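Local coordinates for protein EmGH1 (Erythrobacter marinus, PDB 5Z87) that probably hydrolyses beta-glucosidic bonds as a glycoside hydrolase family 3 enzyme from a marine bacterium, at residues D74-E79 and V116-F121; N64-A69 and F82-H87; A107-Q112 and A391-A396; A49-M54 and R375-K380; E58-L63 and M354-V359. All blocks are in the same frame, centred on the assembly; numbering follows the deposited sequence.

Interaction 1. Residues D74-E79 and V116-F121. With EDO (1,2-ethanediol), chain M.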
# COMPACT_ATOMS: atom_id res chain seq x y z
N ASP A 74 39.05 -24.69 6.48
CA ASP A 74 40.43 -24.39 6.14
C ASP A 74 40.86 -23.08 6.78
O ASP A 74 40.95 -22.05 6.10
CB ASP A 74 40.59 -24.32 4.62
CG ASP A 74 42.05 -24.24 4.17
OD1 ASP A 74 42.96 -24.27 5.02
OD2 ASP A 74 42.28 -24.16 2.95
N PRO A 75 41.10 -23.07 8.09
CA PRO A 75 41.39 -21.78 8.76
C PRO A 75 42.66 -21.11 8.26
O PRO A 75 42.68 -19.88 8.14
CB PRO A 75 41.46 -22.16 10.25
CG PRO A 75 41.48 -23.66 10.29
CD PRO A 75 40.82 -24.14 9.06
N ALA A 76 43.70 -21.88 7.92
CA ALA A 76 44.90 -21.27 7.35
C ALA A 76 44.62 -20.68 5.98
O ALA A 76 45.07 -19.56 5.68
CB ALA A 76 46.04 -22.29 7.28
N GLY A 77 43.90 -21.40 5.12
CA GLY A 77 43.51 -20.83 3.84
C GLY A 77 42.64 -19.60 3.98
O GLY A 77 42.78 -18.64 3.21
N PHE A 78 41.74 -19.59 4.97
CA PHE A 78 40.91 -18.41 5.22
C PHE A 78 41.76 -17.20 5.60
O PHE A 78 41.54 -16.09 5.09
CB PHE A 78 39.87 -18.70 6.31
CG PHE A 78 38.81 -17.63 6.41
CD1 PHE A 78 37.71 -17.64 5.56
CD2 PHE A 78 38.93 -16.60 7.34
CE1 PHE A 78 36.74 -16.64 5.63
CE2 PHE A 78 37.96 -15.61 7.44
CZ PHE A 78 36.86 -15.62 6.58
N GLU A 79 42.74 -17.40 6.50
CA GLU A 79 43.62 -16.29 6.86
C GLU A 79 44.45 -15.84 5.67
O GLU A 79 44.70 -14.64 5.50
CB GLU A 79 44.54 -16.69 8.02
CG GLU A 79 45.50 -15.56 8.46
CD GLU A 79 46.41 -15.95 9.65
OE1 GLU A 79 46.04 -16.85 10.44
OE2 GLU A 79 47.50 -15.37 9.78
N VAL A 116 40.64 -18.76 18.82
CA VAL A 116 41.23 -18.31 20.07
C VAL A 116 42.75 -18.31 19.98
O VAL A 116 43.43 -17.43 20.54
CB VAL A 116 40.70 -19.19 21.23
CG1 VAL A 116 41.70 -19.28 22.38
CG2 VAL A 116 39.34 -18.65 21.72
N SER A 117 43.32 -19.27 19.26
CA SER A 117 44.77 -19.34 19.12
C SER A 117 45.32 -18.19 18.29
O SER A 117 46.53 -17.95 18.33
CB SER A 117 45.18 -20.65 18.48
OG SER A 117 44.81 -20.61 17.12
N ARG A 118 44.48 -17.50 17.53
CA ARG A 118 44.93 -16.39 16.71
C ARG A 118 44.83 -15.05 17.43
O ARG A 118 45.65 -14.17 17.19
CB ARG A 118 44.15 -16.35 15.40
CG ARG A 118 44.72 -17.28 14.34
CD ARG A 118 43.66 -17.75 13.34
NE ARG A 118 44.28 -18.34 12.16
CZ ARG A 118 44.40 -19.64 11.95
NH1 ARG A 118 44.99 -20.09 10.85
NH2 ARG A 118 43.92 -20.50 12.84
N SER A 119 43.86 -14.89 18.32
CA SER A 119 43.70 -13.65 19.08
C SER A 119 44.75 -13.54 20.19
O SER A 119 44.84 -14.42 21.05
CB SER A 119 42.30 -13.56 19.67
OG SER A 119 42.19 -12.43 20.53
N ARG A 120 45.50 -12.44 20.18
CA ARG A 120 46.46 -12.13 21.25
C ARG A 120 45.83 -12.26 22.63
O ARG A 120 46.53 -12.55 23.61
CB ARG A 120 47.01 -10.72 21.04
CG ARG A 120 48.25 -10.37 21.81
CD ARG A 120 49.00 -9.20 21.16
NE ARG A 120 48.16 -8.02 21.00
CZ ARG A 120 48.39 -6.84 21.58
NH1 ARG A 120 49.45 -6.69 22.38
NH2 ARG A 120 47.57 -5.82 21.37
N PHE A 121 44.51 -12.08 22.73
CA PHE A 121 43.77 -12.12 23.99
C PHE A 121 42.78 -13.28 24.06
O PHE A 121 41.98 -13.34 25.00
CB PHE A 121 43.05 -10.80 24.20
CG PHE A 121 43.94 -9.60 24.05
CD1 PHE A 121 44.68 -9.13 25.13
CD2 PHE A 121 44.07 -8.97 22.82
CE1 PHE A 121 45.53 -8.04 24.99
CE2 PHE A 121 44.91 -7.88 22.67
CZ PHE A 121 45.63 -7.41 23.76
C1 EDO M . 49.41 -17.03 20.16
O1 EDO M . 48.44 -16.09 19.67
C2 EDO M . 49.98 -17.86 19.01
O2 EDO M . 51.39 -18.06 19.24
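Two extended side chains bring opposite charges together here: E79 carries CG anti to its backbone N (chi1 -180°) and runs straight out from helix 75-81, while R118 sets CG beside its own N (chi1 -84°) and stretches from CG to NE toward that helix. Their ends meet in a salt bridge. R118 NE donates to E79 OE1 at 2.9 Å, with the acceptor close to the guanidinium plane and the N-H approaching nearly along the C-O bond of the carboxylate. A second, weak bond from R118 NH1 reaches the same E79 OE1 at 3.4 Å, so one oxygen takes both donors. With only OE1 engaged and the carboxylate and guanidinium planes 83° apart, this is not the flat, two-oxygen pairing.

The arrangement ties helix 75-81 to the loop that leads from helix 101-116 to strand 126-129, at the surface of the N-terminal domain, which belongs to the TIM-barrel clan. D74 caps that helix from the N-cap position, its OD1 accepting from G77 N at 3.0 Å. Beside the cap, P75 CB packs 3.9 Å from R118 NH2, and A76 lies near NH1. E114, from helix 101-116, takes the remaining nitrogen, R118 NH2, in a second salt bridge. One residue before R118, an ethanediol, probably from the crystallisation liquor, donates from its O1 to S117 O.

Interaction 2. Residues N64-A69 and F82-H87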
# COMPACT_ATOMS: atom_id res chain seq x y z
N ASN A 64 33.71 -8.29 11.62
CA ASN A 64 33.43 -9.15 10.47
C ASN A 64 32.70 -10.40 10.92
O ASN A 64 33.00 -10.96 11.98
CB ASN A 64 34.73 -9.54 9.76
CG ASN A 64 35.61 -8.34 9.44
OD1 ASN A 64 35.10 -7.30 9.04
ND2 ASN A 64 36.92 -8.47 9.62
N CYS A 65 31.73 -10.85 10.11
CA CYS A 65 30.98 -12.09 10.38
C CYS A 65 30.66 -12.81 9.08
O CYS A 65 29.54 -12.71 8.55
CB CYS A 65 29.70 -11.79 11.16
SG CYS A 65 28.81 -13.27 11.70
N PRO A 66 31.61 -13.57 8.53
CA PRO A 66 31.33 -14.36 7.33
C PRO A 66 30.58 -15.64 7.69
O PRO A 66 30.36 -15.96 8.85
CB PRO A 66 32.73 -14.69 6.79
CG PRO A 66 33.55 -14.85 8.05
CD PRO A 66 32.99 -13.78 9.02
N ARG A 67 30.21 -16.37 6.65
CA ARG A 67 29.66 -17.70 6.85
C ARG A 67 30.73 -18.63 7.40
O ARG A 67 31.90 -18.55 7.02
CB ARG A 67 29.10 -18.26 5.54
CG ARG A 67 27.79 -18.99 5.73
CD ARG A 67 27.20 -19.44 4.41
NE ARG A 67 26.35 -18.40 3.85
CZ ARG A 67 25.05 -18.29 4.10
NH1 ARG A 67 24.36 -17.28 3.56
NH2 ARG A 67 24.46 -19.18 4.90
N ALA A 68 30.32 -19.51 8.32
CA ALA A 68 31.26 -20.35 9.04
C ALA A 68 32.05 -21.29 8.14
O ALA A 68 33.21 -21.59 8.43
CB ALA A 68 30.51 -21.17 10.09
N ALA A 69 31.44 -21.76 7.04
CA ALA A 69 31.92 -22.97 6.38
C ALA A 69 33.39 -22.86 5.95
O ALA A 69 34.16 -23.81 6.12
CB ALA A 69 31.04 -23.29 5.16
N PHE A 82 41.95 -13.79 3.71
CA PHE A 82 41.46 -12.62 4.43
C PHE A 82 42.38 -12.35 5.62
O PHE A 82 42.21 -12.91 6.71
CB PHE A 82 40.01 -12.82 4.86
CG PHE A 82 39.11 -13.30 3.74
CD1 PHE A 82 38.58 -12.41 2.82
CD2 PHE A 82 38.80 -14.65 3.61
CE1 PHE A 82 37.76 -12.85 1.79
CE2 PHE A 82 37.98 -15.11 2.58
CZ PHE A 82 37.46 -14.21 1.67
N PRO A 83 43.37 -11.47 5.44
CA PRO A 83 44.43 -11.33 6.45
C PRO A 83 43.97 -10.91 7.85
O PRO A 83 44.68 -11.24 8.81
CB PRO A 83 45.35 -10.27 5.82
CG PRO A 83 45.20 -10.53 4.33
CD PRO A 83 43.73 -10.83 4.16
N TYR A 84 42.83 -10.23 8.00
CA TYR A 84 42.38 -9.86 9.34
C TYR A 84 42.22 -11.07 10.27
O TYR A 84 42.22 -10.90 11.49
CB TYR A 84 41.04 -9.11 9.30
CG TYR A 84 39.83 -10.02 9.07
CD1 TYR A 84 39.22 -10.69 10.13
CD2 TYR A 84 39.30 -10.18 7.80
CE1 TYR A 84 38.14 -11.52 9.91
CE2 TYR A 84 38.22 -11.00 7.58
CZ TYR A 84 37.63 -11.66 8.63
OH TYR A 84 36.55 -12.47 8.40
N PHE A 85 42.04 -12.27 9.72
CA PHE A 85 41.78 -13.44 10.56
C PHE A 85 43.00 -13.80 11.40
O PHE A 85 42.87 -14.54 12.38
CB PHE A 85 41.35 -14.63 9.69
CG PHE A 85 40.84 -15.81 10.47
CD1 PHE A 85 39.81 -15.67 11.39
CD2 PHE A 85 41.40 -17.07 10.29
CE1 PHE A 85 39.34 -16.76 12.11
CE2 PHE A 85 40.95 -18.16 11.01
CZ PHE A 85 39.92 -18.01 11.92
N ALA A 86 44.18 -13.28 11.07
CA ALA A 86 45.32 -13.40 11.95
C ALA A 86 45.03 -12.86 13.35
O ALA A 86 45.67 -13.28 14.31
CB ALA A 86 46.53 -12.68 11.33
N HIS A 87 44.04 -11.97 13.48
CA HIS A 87 43.65 -11.42 14.77
C HIS A 87 42.31 -11.96 15.26
O HIS A 87 41.69 -11.36 16.13
CB HIS A 87 43.61 -9.90 14.70
CG HIS A 87 44.73 -9.32 13.90
ND1 HIS A 87 46.04 -9.38 14.32
CD2 HIS A 87 44.74 -8.69 12.70
CE1 HIS A 87 46.81 -8.80 13.41
NE2 HIS A 87 46.04 -8.38 12.41
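One face of the Y84 ring receives the amide nitrogen of N64. ND2 stands 3.1 Å above the ring plane, over its centre, and lies within 3.5 Å of each of the six ring carbons, the closest being Y84 CD1 at 3.2 Å from N64 ND2. The amide plane is turned 63° from the ring, so the amide does not stack flat; it points its nitrogen at the pi face instead. At the phenol end of the ring, N64 CB is 3.7 Å from Y84 OH, and P66 meets the same oxygen with its ring carbons, P66 CD lying 3.8 Å from Y84 OH. The tyrosine and these two residues approach from opposite directions.

Y84 sits in a short 3-10 segment, 83-86, with CG between the backbone N and the carbonyl carbon (chi1 77°), which directs the ring across to N64 and P66. N64 belongs to strand 64-65, which pairs in parallel with strand 345-346 in the N-terminal domain, of the TIM-barrel clan; its backbone also bonds to that of G91. The contact closes the short path that leaves this strand, passes through helices 68-73 and 75-81, and turns back before strand 91-93. F78 from helix 75-81 touches both P66 and Y84, and A61 of helix 56-61 also packs on Y84. A glycerol, probably from the crystallisation liquor, lies about 4 Å from the tyrosine side chain.

Interaction 3. Residues A107-Q112 and A391-A396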
# COMPACT_ATOMS: atom_id res chain seq x y z
N ALA A 107 32.60 -29.73 16.15
CA ALA A 107 33.14 -28.95 15.05
C ALA A 107 33.30 -27.48 15.44
O ALA A 107 34.23 -26.81 14.96
CB ALA A 107 32.26 -29.11 13.80
N VAL A 108 32.44 -26.98 16.32
CA VAL A 108 32.58 -25.60 16.78
C VAL A 108 33.76 -25.48 17.73
O VAL A 108 34.51 -24.49 17.69
CB VAL A 108 31.27 -25.11 17.43
CG1 VAL A 108 31.46 -23.75 18.05
CG2 VAL A 108 30.15 -25.07 16.41
N MET A 109 33.95 -26.47 18.61
CA MET A 109 35.10 -26.46 19.51
C MET A 109 36.40 -26.37 18.72
O MET A 109 37.21 -25.47 18.95
CB MET A 109 35.08 -27.70 20.39
CG MET A 109 34.08 -27.58 21.51
SD MET A 109 33.55 -29.19 22.03
CE MET A 109 34.92 -29.70 23.09
N ALA A 110 36.56 -27.25 17.73
CA ALA A 110 37.76 -27.21 16.89
C ALA A 110 37.93 -25.84 16.24
O ALA A 110 39.04 -25.30 16.21
CB ALA A 110 37.68 -28.31 15.82
N MET A 111 36.84 -25.25 15.72
CA MET A 111 36.95 -23.96 15.05
C MET A 111 37.27 -22.85 16.04
O MET A 111 38.09 -21.97 15.76
CB MET A 111 35.65 -23.62 14.30
CG MET A 111 35.67 -22.28 13.54
SD MET A 111 34.04 -21.46 13.43
CE MET A 111 33.93 -20.79 15.09
N GLN A 112 36.64 -22.88 17.22
CA GLN A 112 36.91 -21.86 18.22
C GLN A 112 38.36 -21.89 18.67
O GLN A 112 38.96 -20.84 18.91
CB GLN A 112 35.97 -22.05 19.41
CG GLN A 112 34.54 -21.63 19.12
CD GLN A 112 34.36 -20.13 19.16
OE1 GLN A 112 35.13 -19.37 18.58
NE2 GLN A 112 33.34 -19.70 19.88
N ALA A 391 31.40 -25.42 23.78
CA ALA A 391 30.23 -26.25 23.50
C ALA A 391 30.27 -27.44 24.46
O ALA A 391 31.14 -27.52 25.34
CB ALA A 391 30.22 -26.70 22.04
N ASP A 392 29.33 -28.38 24.28
CA ASP A 392 29.15 -29.51 25.20
C ASP A 392 28.54 -30.65 24.41
O ASP A 392 27.32 -30.84 24.40
CB ASP A 392 28.27 -29.15 26.39
CG ASP A 392 28.25 -30.25 27.46
OD1 ASP A 392 28.59 -31.41 27.15
OD2 ASP A 392 27.88 -29.95 28.61
N PRO A 393 29.37 -31.47 23.76
CA PRO A 393 28.83 -32.47 22.82
C PRO A 393 27.85 -33.44 23.45
O PRO A 393 26.86 -33.81 22.80
CB PRO A 393 30.10 -33.17 22.31
CG PRO A 393 31.17 -32.12 22.44
CD PRO A 393 30.84 -31.36 23.69
N ALA A 394 28.07 -33.85 24.70
CA ALA A 394 27.23 -34.90 25.27
C ALA A 394 25.88 -34.36 25.71
O ALA A 394 24.85 -35.01 25.51
CB ALA A 394 27.95 -35.60 26.43
N LEU A 395 25.87 -33.17 26.32
CA LEU A 395 24.61 -32.51 26.62
C LEU A 395 23.84 -32.20 25.34
O LEU A 395 22.62 -32.39 25.29
CB LEU A 395 24.86 -31.22 27.40
CG LEU A 395 23.60 -30.41 27.70
CD1 LEU A 395 22.65 -31.25 28.57
CD2 LEU A 395 23.93 -29.05 28.34
N ALA A 396 24.53 -31.73 24.30
CA ALA A 396 23.88 -31.49 23.02
C ALA A 396 23.14 -32.72 22.52
O ALA A 396 22.08 -32.61 21.90
CB ALA A 396 24.92 -31.04 21.98
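M109 buries the most surface in this contact, with A391 next and P393 third, and the methionine serves both partners with different atoms. Its CG lies 4.0 Å from A391 CB, whereas its sulfur reaches farther along to the proline ring, M109 SD standing 3.8 Å from P393 CG and equally near P393 CD. M109 and P393 reach toward each other, sulfur to ring carbons. With CG beside the backbone N (chi1 -77°), the methionine chain leaves helix 101-116 toward the incoming segment and carries SD to the proline, while the bend at chi3 (80°) turns CE aside.

The incoming segment is the start of helix 393-399. P393 occupies the first turn of that helix, directly after the N-cap residue D392, whose OD1 takes a weak bond from L395 N. A391 and P393 also lean on A105 of helix 101-116, so the joint extends one turn back along the same helix. It connects a helix of the N-terminal TIM-barrel domain to the chain that follows helix 366-382.

The contact consists of methylene, methyl, sulfur and pyrrolidine surfaces, so it probably rests on dispersion and partial exclusion of water, without any directional bond across it.

Interaction 4. Residues A49-M54 and R375-K380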
# COMPACT_ATOMS: atom_id res chain seq x y z
N ALA A 49 38.22 -2.27 29.16
CA ALA A 49 39.59 -2.61 29.55
C ALA A 49 40.30 -3.39 28.45
O ALA A 49 41.48 -3.14 28.17
CB ALA A 49 39.58 -3.39 30.86
N LEU A 50 39.59 -4.31 27.80
CA LEU A 50 40.22 -5.09 26.74
C LEU A 50 40.48 -4.24 25.52
O LEU A 50 41.55 -4.35 24.88
CB LEU A 50 39.33 -6.28 26.38
CG LEU A 50 39.79 -7.15 25.20
CD1 LEU A 50 41.19 -7.70 25.46
CD2 LEU A 50 38.80 -8.29 24.91
N ALA A 51 39.52 -3.38 25.16
CA ALA A 51 39.66 -2.58 23.95
C ALA A 51 40.86 -1.62 24.04
O ALA A 51 41.52 -1.36 23.03
CB ALA A 51 38.37 -1.81 23.69
N ASN A 52 41.14 -1.11 25.24
CA ASN A 52 42.31 -0.25 25.43
C ASN A 52 43.62 -0.97 25.11
O ASN A 52 44.62 -0.30 24.84
CB ASN A 52 42.35 0.29 26.85
CG ASN A 52 41.23 1.28 27.13
OD1 ASN A 52 40.77 1.98 26.22
ND2 ASN A 52 40.75 1.33 28.37
N LEU A 53 43.63 -2.30 25.11
CA LEU A 53 44.85 -3.04 24.83
C LEU A 53 45.03 -3.40 23.36
O LEU A 53 46.10 -3.89 23.00
CB LEU A 53 44.88 -4.33 25.67
CG LEU A 53 44.55 -4.16 27.15
CD1 LEU A 53 44.58 -5.49 27.85
CD2 LEU A 53 45.52 -3.19 27.79
N MET A 54 44.03 -3.16 22.51
CA MET A 54 43.99 -3.74 21.17
C MET A 54 44.42 -2.73 20.12
O MET A 54 44.20 -1.53 20.27
CB MET A 54 42.59 -4.27 20.85
CG MET A 54 42.09 -5.29 21.86
SD MET A 54 40.38 -5.83 21.63
CE MET A 54 40.46 -6.56 19.98
N ARG A 375 31.26 -2.54 21.60
CA ARG A 375 29.93 -3.14 21.75
C ARG A 375 30.00 -4.65 21.58
O ARG A 375 29.46 -5.41 22.40
CB ARG A 375 28.96 -2.54 20.72
CG ARG A 375 28.55 -1.12 21.01
CD ARG A 375 28.33 -0.33 19.74
NE ARG A 375 27.73 0.96 20.03
CZ ARG A 375 27.29 1.82 19.12
NH1 ARG A 375 27.37 1.53 17.82
NH2 ARG A 375 26.76 2.98 19.50
N ILE A 376 30.68 -5.10 20.52
CA ILE A 376 30.85 -6.52 20.24
C ILE A 376 31.51 -7.23 21.42
O ILE A 376 31.04 -8.27 21.88
CB ILE A 376 31.68 -6.70 18.96
CG1 ILE A 376 30.94 -6.12 17.76
CG2 ILE A 376 32.02 -8.18 18.75
CD1 ILE A 376 29.66 -6.86 17.45
N LEU A 377 32.63 -6.67 21.90
CA LEU A 377 33.35 -7.28 23.02
C LEU A 377 32.48 -7.36 24.27
O LEU A 377 32.49 -8.38 24.97
CB LEU A 377 34.62 -6.48 23.30
CG LEU A 377 35.64 -6.57 22.17
CD1 LEU A 377 36.80 -5.63 22.44
CD2 LEU A 377 36.11 -8.00 21.99
N ALA A 378 31.71 -6.31 24.55
CA ALA A 378 30.87 -6.33 25.74
C ALA A 378 29.82 -7.42 25.64
O ALA A 378 29.53 -8.11 26.63
CB ALA A 378 30.22 -4.96 25.95
N ALA A 379 29.27 -7.62 24.44
CA ALA A 379 28.30 -8.69 24.25
C ALA A 379 28.95 -10.04 24.46
O ALA A 379 28.36 -10.93 25.09
CB ALA A 379 27.66 -8.59 22.86
N LYS A 380 30.18 -10.21 23.98
CA LYS A 380 30.88 -11.49 24.16
C LYS A 380 31.12 -11.78 25.64
O LYS A 380 30.89 -12.90 26.11
CB LYS A 380 32.19 -11.49 23.37
CG LYS A 380 31.98 -11.45 21.88
CD LYS A 380 33.28 -11.50 21.09
CE LYS A 380 32.98 -11.94 19.65
NZ LYS A 380 34.18 -11.96 18.75
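L377 is the bump in this contact, and the side chains of L50, A51 and M54 form the hollow that takes it. From the second half of helix 366-382 the leucine projects its two methyls toward the end of helix 43-51 and the turn behind it, and both methyls bear on L50. CD1 goes deeper among the three: it lies 3.7 Å from M54 SD, 4.1 Å from L50 CD2 and 4.3 Å from A51 CB. CD2 has a narrower contact, meeting L50 CD2 at 4.0 Å.

The walls differ in shape. L50, with CG anti to the backbone N (chi1 175°), crosses L377 at about a right angle, so that the branched end of one rests against the branched end of the other. M54 runs alongside in the reverse direction, the two side chains sliding past one another, and its last torsion bends the chain after the sulfur. A51 adds only a methyl, closing the side of the hollow across from L50, with M54 SD between them.

The hollow owes its form to the backbone: a type I beta turn from A51 to M54 swings the methionine round to the same side as L50 and A51. Helix 366-382 receives the N-terminal helix 43-51 against its flank, with F381 and R370 of the same helix extending the contact to L50 and A51. F121 and Y36 pack on L50. Across the two segments every touching atom is carbon or sulfur, which implies cohesion through close fit and burial rather than through polar bonds.

Interaction 5. Residues E58-L63 and M354-V359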
# COMPACT_ATOMS: atom_id res chain seq x y z
N GLU A 58 43.22 -5.33 15.28
CA GLU A 58 42.58 -6.31 16.15
C GLU A 58 41.13 -5.94 16.45
O GLU A 58 40.25 -6.81 16.49
CB GLU A 58 43.37 -6.46 17.45
CG GLU A 58 44.78 -7.04 17.23
CD GLU A 58 45.57 -7.10 18.53
OE1 GLU A 58 45.42 -6.16 19.35
OE2 GLU A 58 46.31 -8.08 18.72
N MET A 59 40.86 -4.65 16.68
CA MET A 59 39.48 -4.23 16.87
C MET A 59 38.66 -4.39 15.60
O MET A 59 37.51 -4.85 15.64
CB MET A 59 39.44 -2.78 17.33
CG MET A 59 39.87 -2.61 18.77
SD MET A 59 39.68 -0.91 19.31
CE MET A 59 40.83 -0.09 18.20
N ALA A 60 39.25 -4.04 14.45
CA ALA A 60 38.51 -4.13 13.20
C ALA A 60 38.10 -5.56 12.90
O ALA A 60 37.04 -5.79 12.32
CB ALA A 60 39.35 -3.56 12.05
N ALA A 61 38.91 -6.53 13.30
CA ALA A 61 38.59 -7.92 12.98
C ALA A 61 37.32 -8.38 13.69
O ALA A 61 36.61 -9.26 13.20
CB ALA A 61 39.78 -8.82 13.34
N GLN A 62 37.02 -7.79 14.85
CA GLN A 62 35.79 -8.09 15.57
C GLN A 62 34.53 -7.59 14.86
O GLN A 62 33.43 -7.88 15.34
CB GLN A 62 35.87 -7.50 16.99
CG GLN A 62 37.03 -8.04 17.82
CD GLN A 62 36.89 -9.51 18.14
OE1 GLN A 62 35.85 -9.96 18.64
NE2 GLN A 62 37.93 -10.29 17.81
N LEU A 63 34.64 -6.87 13.75
CA LEU A 63 33.47 -6.33 13.06
C LEU A 63 33.07 -7.15 11.84
O LEU A 63 32.18 -6.73 11.09
CB LEU A 63 33.72 -4.87 12.66
CG LEU A 63 34.31 -3.98 13.76
CD1 LEU A 63 34.34 -2.54 13.34
CD2 LEU A 63 33.54 -4.13 15.06
N MET A 354 37.50 -3.24 4.52
CA MET A 354 38.20 -2.02 4.15
C MET A 354 38.38 -1.06 5.32
O MET A 354 39.08 -0.05 5.16
CB MET A 354 37.45 -1.28 3.03
CG MET A 354 37.29 -2.06 1.73
SD MET A 354 36.19 -1.21 0.55
CE MET A 354 36.03 -2.47 -0.71
N LEU A 355 37.76 -1.32 6.47
CA LEU A 355 37.78 -0.34 7.56
C LEU A 355 39.19 0.01 8.03
O LEU A 355 39.47 1.21 8.22
CB LEU A 355 36.92 -0.84 8.71
CG LEU A 355 35.41 -0.92 8.49
CD1 LEU A 355 34.73 -1.35 9.79
CD2 LEU A 355 34.87 0.41 8.00
N PRO A 356 40.12 -0.94 8.25
CA PRO A 356 41.46 -0.53 8.71
C PRO A 356 42.18 0.37 7.72
O PRO A 356 42.70 1.42 8.11
CB PRO A 356 42.20 -1.87 8.90
CG PRO A 356 41.12 -2.88 9.08
CD PRO A 356 39.98 -2.41 8.21
N GLN A 357 42.19 0.01 6.44
CA GLN A 357 42.87 0.87 5.47
C GLN A 357 42.18 2.22 5.34
O GLN A 357 42.86 3.23 5.07
CB GLN A 357 42.95 0.18 4.10
CG GLN A 357 44.07 0.73 3.21
CD GLN A 357 45.37 0.98 3.97
OE1 GLN A 357 45.96 0.05 4.54
NE2 GLN A 357 45.81 2.24 4.02
N LEU A 358 40.86 2.29 5.53
CA LEU A 358 40.18 3.59 5.46
C LEU A 358 40.60 4.49 6.60
O LEU A 358 40.75 5.70 6.43
CB LEU A 358 38.66 3.41 5.45
CG LEU A 358 38.09 2.81 4.16
CD1 LEU A 358 36.71 2.19 4.42
CD2 LEU A 358 38.05 3.85 3.04
N VAL A 359 40.76 3.92 7.80
CA VAL A 359 41.25 4.68 8.94
C VAL A 359 42.67 5.16 8.67
O VAL A 359 43.00 6.34 8.87
CB VAL A 359 41.17 3.84 10.22
CG1 VAL A 359 41.97 4.49 11.34
CG2 VAL A 359 39.72 3.62 10.61
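A60 and P356 make the closest approach of this contact, and L63 and L355 a second meeting beside it. The methyl of A60 sits 3.5 Å from P356 CG and 4.1 Å from P356 CD, a small knob set against the pyrrolidine ring, where the two backbones also come nearest: their CA atoms are about 6.5 Å apart. The leucines meet through single methyls, L63 CD1 lying 3.8 Å from L355 CD1, and their side chains cross at about a right angle. Both leucines keep CG beside the backbone N (chi1 -47° for L63 and -68° for L355), a setting that turns the two CD1 methyls toward each other.

The leucine side is the enclosed one. L355 is also covered by A334 and L338 of helix 330-340 and by L364, while A372 of helix 366-382 packs on L63. Solvent reaches the proline end instead: beyond its touch with A60, P356 is partly exposed, and a glycerol, probably from the crystallisation liquor, lies about 4 Å from its side chain. The next residue, Q357, is exposed, and its amide hydrogen-bonds R360 and D361, just beyond the segment.

Within the N-terminal TIM-barrel domain, the contact joins the end of helix 56-61, just before strand 64-65, to the start of helix 355-360. That strand runs parallel to strand 345-346, and helices 330-340 and 366-382 pack around the leucines.

Overall arrangement
Interactions 1, 2, 4 and 5 form one connected cluster, while interaction 3 stands apart. Interactions 1 and 2 are nearest, with centres about 8 Å apart, and meet where A86 and F85 touch E79 and R118. Interaction 5 joins interaction 1 through the salt bridge R120 NE to E58 OE2 (2.9 Å), and interaction 4 through K380 NZ and Q62 OE1, 2.6 Å apart in a probable hydrogen bond. Interaction 3 adjoins interaction 1 in sequence, its centre about 18 Å away. All five lie away from the dithiothreitol pocket and the magnesium site, although R67, within a segment of interaction 2, makes a cation-pi contact with W314 of that pocket.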